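Local coordinates for Slr0280 protein (Synechocystis sp., PDB 5H3K), which is of unknown function but carries a phosphodiester glycosidase domain of the NAGPA family, so it may cleave sugar phosphodiesters, at residues A[152-157]-A[168-173]; A[189-194]-A[232-237]. All blocks are in the same frame, centred on the assembly; numbering follows the deposited sequence.

Contact 1. Residues A[152-157]-A[168-173]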
# COMPACT_ATOMS: atom_id res chain seq x y z
N GLN A 152 7.09 -3.85 35.49
CA GLN A 152 8.49 -4.21 35.56
C GLN A 152 8.65 -5.64 35.09
O GLN A 152 7.78 -6.48 35.33
CB GLN A 152 8.99 -4.12 37.00
CG GLN A 152 8.60 -2.87 37.73
CD GLN A 152 8.92 -2.95 39.22
OE1 GLN A 152 8.03 -3.12 40.05
NE2 GLN A 152 10.20 -2.84 39.55
N ILE A 153 9.78 -5.92 34.43
CA ILE A 153 10.09 -7.27 34.01
C ILE A 153 10.75 -8.00 35.18
O ILE A 153 11.80 -7.58 35.65
CB ILE A 153 11.04 -7.27 32.80
CG1 ILE A 153 10.41 -6.49 31.64
CG2 ILE A 153 11.38 -8.70 32.38
CD1 ILE A 153 11.34 -6.32 30.44
N LEU A 154 10.13 -9.08 35.64
CA LEU A 154 10.61 -9.78 36.84
C LEU A 154 11.59 -10.91 36.52
O LEU A 154 12.60 -11.06 37.20
CB LEU A 154 9.42 -10.30 37.65
CG LEU A 154 8.38 -9.22 37.98
CD1 LEU A 154 7.12 -9.83 38.60
CD2 LEU A 154 8.98 -8.15 38.88
N THR A 155 11.28 -11.70 35.50
CA THR A 155 12.19 -12.75 35.05
C THR A 155 12.15 -12.86 33.53
O THR A 155 11.18 -12.45 32.89
CB THR A 155 11.82 -14.13 35.64
OG1 THR A 155 10.48 -14.47 35.25
CG2 THR A 155 11.90 -14.13 37.16
N VAL A 156 13.21 -13.43 32.96
CA VAL A 156 13.24 -13.78 31.55
C VAL A 156 13.65 -15.24 31.45
O VAL A 156 14.70 -15.63 31.96
CB VAL A 156 14.23 -12.89 30.76
CG1 VAL A 156 14.22 -13.27 29.29
CG2 VAL A 156 13.88 -11.43 30.92
N ARG A 157 12.80 -16.07 30.84
CA ARG A 157 13.08 -17.50 30.69
C ARG A 157 12.93 -17.88 29.22
O ARG A 157 12.15 -17.26 28.51
CB ARG A 157 12.09 -18.33 31.53
CG ARG A 157 12.13 -18.03 33.03
CD ARG A 157 13.42 -18.55 33.67
NE ARG A 157 13.54 -18.17 35.07
CZ ARG A 157 14.31 -17.18 35.52
NH1 ARG A 157 15.05 -16.47 34.68
NH2 ARG A 157 14.36 -16.92 36.82
N VAL A 168 9.95 -16.00 27.49
CA VAL A 168 8.85 -15.52 28.32
C VAL A 168 9.33 -14.42 29.26
O VAL A 168 10.29 -14.62 30.02
CB VAL A 168 8.23 -16.68 29.14
CG1 VAL A 168 7.17 -16.14 30.11
CG2 VAL A 168 7.63 -17.73 28.22
N LEU A 169 8.70 -13.26 29.18
CA LEU A 169 8.97 -12.20 30.14
C LEU A 169 7.85 -12.17 31.17
O LEU A 169 6.72 -11.83 30.82
CB LEU A 169 9.02 -10.83 29.46
CG LEU A 169 10.23 -10.36 28.67
CD1 LEU A 169 10.96 -11.49 28.00
CD2 LEU A 169 9.74 -9.39 27.62
N GLU A 170 8.15 -12.53 32.42
CA GLU A 170 7.18 -12.35 33.50
C GLU A 170 7.15 -10.88 33.91
O GLU A 170 8.19 -10.26 34.12
CB GLU A 170 7.48 -13.24 34.71
CG GLU A 170 6.49 -12.99 35.87
CD GLU A 170 6.63 -13.98 37.02
OE1 GLU A 170 7.14 -15.10 36.80
OE2 GLU A 170 6.22 -13.63 38.15
N LEU A 171 5.94 -10.31 34.01
CA LEU A 171 5.78 -8.89 34.26
C LEU A 171 4.99 -8.65 35.55
O LEU A 171 4.16 -9.47 35.93
CB LEU A 171 5.02 -8.25 33.11
CG LEU A 171 5.61 -8.47 31.72
CD1 LEU A 171 4.66 -7.92 30.66
CD2 LEU A 171 6.97 -7.80 31.64
N SER A 172 5.22 -7.50 36.19
CA SER A 172 4.47 -7.14 37.39
C SER A 172 3.08 -6.59 37.07
O SER A 172 2.16 -6.68 37.89
CB SER A 172 5.25 -6.13 38.22
OG SER A 172 5.37 -4.91 37.52
N GLN A 173 2.95 -5.98 35.89
CA GLN A 173 1.70 -5.37 35.45
C GLN A 173 1.63 -5.52 33.93
O GLN A 173 2.65 -5.79 33.28
CB GLN A 173 1.67 -3.87 35.80
CG GLN A 173 1.77 -3.54 37.29
CD GLN A 173 0.53 -3.97 38.06
OE1 GLN A 173 -0.56 -4.05 37.49
NE2 GLN A 173 0.69 -4.23 39.35
O HOH W 1 5.55 -2.96 39.31
O HOH W 2 9.87 -15.55 32.58
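Ile153 and Leu171 pair across a beta hairpin, strands 153-161 and 164-171, whose first strand forms the outer edge of a four-stranded antiparallel sheet. Toward the hairpin turn the pairing is regular: Arg157 N gives to Val168 O, and Val168 N returns a nearly straight bond of 2.7 Å to Arg157 O. Further back along the edge strand there is one residue too many. Leu154 and Thr155 both lie opposite Glu170, and with Leu154 turned to psi -43° this fits a classic beta bulge. Leu154 N reaches Glu170 O at 2.7 Å, while Thr155 N, buried here, is left without a partner in the model. On one face, Ile153 CG1 lies alongside Leu171 CD2 (3.7 Å) and Val156 CG1 beside Leu169 CD1 (3.9 Å), each pair pointing the same way. On the other, Thr155 OG1 sits 3.3 Å from Glu170 CB, and water 2 joins OG1 to Val168 O. Two folded torsions (chi1 -60°, chi2 -70°) bring the Arg157 guanidinium back over Thr155 CB, where NH1 binds Val156 O. Beyond the bulge, Ser172 N donates to Gln152 O at 2.9 Å; Ser172 OG accepts from Gln152 N, also at 2.9 Å, and donates to water 1, which in turn donates to Gln152 OE1. A reciprocal backbone-hydroxyl pair and a water thus continue the join past Ile153 and Leu171.

Contact 2. Residues A[189-194]-A[232-237]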
# COMPACT_ATOMS: atom_id res chain seq x y z
N THR A 189 9.82 -4.12 21.67
CA THR A 189 9.93 -3.00 22.59
C THR A 189 8.78 -3.11 23.57
O THR A 189 7.62 -3.27 23.15
CB THR A 189 9.85 -1.64 21.86
OG1 THR A 189 10.85 -1.59 20.82
CG2 THR A 189 10.09 -0.48 22.82
N ILE A 190 9.10 -3.06 24.86
CA ILE A 190 8.08 -3.15 25.91
C ILE A 190 8.20 -1.97 26.87
O ILE A 190 9.30 -1.64 27.32
CB ILE A 190 8.25 -4.41 26.76
CG1 ILE A 190 8.44 -5.64 25.88
CG2 ILE A 190 7.05 -4.60 27.70
CD1 ILE A 190 9.75 -6.34 26.15
N ASN A 191 7.08 -1.33 27.17
CA ASN A 191 7.08 -0.25 28.14
C ASN A 191 7.04 -0.84 29.55
O ASN A 191 6.06 -0.68 30.28
CB ASN A 191 5.89 0.70 27.90
CG ASN A 191 5.86 1.88 28.89
OD1 ASN A 191 4.78 2.38 29.24
ND2 ASN A 191 7.03 2.32 29.35
N ALA A 192 8.11 -1.55 29.90
CA ALA A 192 8.28 -2.12 31.24
C ALA A 192 9.76 -2.02 31.56
O ALA A 192 10.61 -2.29 30.71
CB ALA A 192 7.84 -3.58 31.27
N SER A 193 10.08 -1.63 32.80
CA SER A 193 11.47 -1.43 33.20
C SER A 193 12.07 -2.77 33.60
O SER A 193 11.36 -3.67 34.05
CB SER A 193 11.55 -0.45 34.37
OG SER A 193 10.90 -0.98 35.51
N SER A 194 13.38 -2.91 33.43
CA SER A 194 14.06 -4.13 33.87
C SER A 194 15.10 -3.83 34.94
O SER A 194 16.18 -3.33 34.64
CB SER A 194 14.73 -4.83 32.69
OG SER A 194 15.57 -5.87 33.15
N SER A 232 16.13 0.66 28.56
CA SER A 232 15.86 1.98 28.00
C SER A 232 15.01 2.80 28.98
O SER A 232 13.89 3.19 28.66
CB SER A 232 15.15 1.87 26.65
OG SER A 232 15.29 3.05 25.88
N GLY A 233 15.55 3.03 30.18
CA GLY A 233 14.83 3.78 31.20
C GLY A 233 13.60 3.03 31.68
O GLY A 233 13.71 1.94 32.25
N ALA A 234 12.42 3.61 31.45
CA ALA A 234 11.18 2.98 31.90
C ALA A 234 10.73 1.87 30.94
O ALA A 234 9.72 1.20 31.16
CB ALA A 234 10.10 4.04 32.07
N SER A 235 11.50 1.68 29.87
CA SER A 235 11.21 0.66 28.87
C SER A 235 12.37 -0.30 28.69
O SER A 235 13.47 -0.09 29.21
CB SER A 235 10.86 1.31 27.53
OG SER A 235 9.65 2.03 27.63
N SER A 236 12.11 -1.37 27.96
CA SER A 236 13.12 -2.37 27.66
C SER A 236 12.93 -2.86 26.23
O SER A 236 11.82 -2.82 25.69
CB SER A 236 13.03 -3.53 28.64
OG SER A 236 13.06 -3.07 29.99
N LYS A 237 14.02 -3.29 25.61
CA LYS A 237 13.96 -3.89 24.29
C LYS A 237 14.59 -5.26 24.32
O LYS A 237 15.62 -5.45 24.97
CB LYS A 237 14.68 -3.00 23.27
CG LYS A 237 14.02 -1.64 23.10
CD LYS A 237 14.65 -0.84 21.97
CE LYS A 237 14.09 0.58 21.97
NZ LYS A 237 14.45 1.33 20.75
O HOH W 3 11.47 0.77 19.30
O HOH W 4 14.67 -1.22 31.47
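The carboxamide of Asn191 meets segment 232-237 through its nitrogen rather than through a face: ND2 donates to Ser235 OG at 3.1 Å, with the oxygen tilted 24° from the amide plane. The other flat group is the peptide joining Ala192 to Ser193. Ala234 O stands over one face of it, 3.2 Å from Ala192 C, so the Ser193 N-H runs across the line to that oxygen and makes no hydrogen bond with it. At the edge of the same peptide, Ser236 OG gives its proton to Ala192 O at 2.7 Å, in the carbonyl plane. Lying beside the backbone N (chi1 -53°), this hydroxyl is carried over to segment 189-194.

Strands 185-190 and 235-241 are antiparallel neighbours, and the regular exchange of bonds is seen at Ile190 and Ser236, which share two backbone bonds, both 2.9 Å. Thr189 lies side by side with the extended Lys237 chain, OG1 3.9 Å from Lys237 CG. An inverse gamma turn centred on Asn191 then changes the chain's course; Ile190 O takes the weak bond of that turn from Ala192 N as well as the bond from Ser236 N. On the partner side a type II' turn, Ser232 to Ser235, puts Gly233 at the positive-phi position and leads into the strand. Water 4 donates to Ser235 O and accepts from Ser194 N, bridging the two segments.

Ser235 OG is also bonded to Asp59, so the hydroxyl probably donates a hydrogen bond to that carboxylate while accepting from Asn191 ND2. Past the gamma turn, then, Ser236 OG serves Ala192 O and water 4 serves Ser235 O and Ser194 N, whereas Ser235 OG, held between Asp59 and Asn191, joins side chains.

Along the chain the two contacts come in series, 152-157/168-173 first, and their centres lie 11 Å apart. Contact 1 joins an edge strand to its neighbour in the sheet ordered 153-161, 164-171, 258-264, 247-253; contact 2 joins the two central strands of the sheet ordered 177-182, 185-190, 235-241, 226-232. Both sheets have the same 1-2-4-3 strand order, and the strands of the second are all inserted between the two hairpins of the first. They meet at apolar side chains, Leu169 CD2 being 3.4 Å from Ile190 CD1, as in a beta sandwich. A probable hydrogen bond from Ile153 N to Ser193 O ties contact 1 to segment 189-194, so the two pack as one unit.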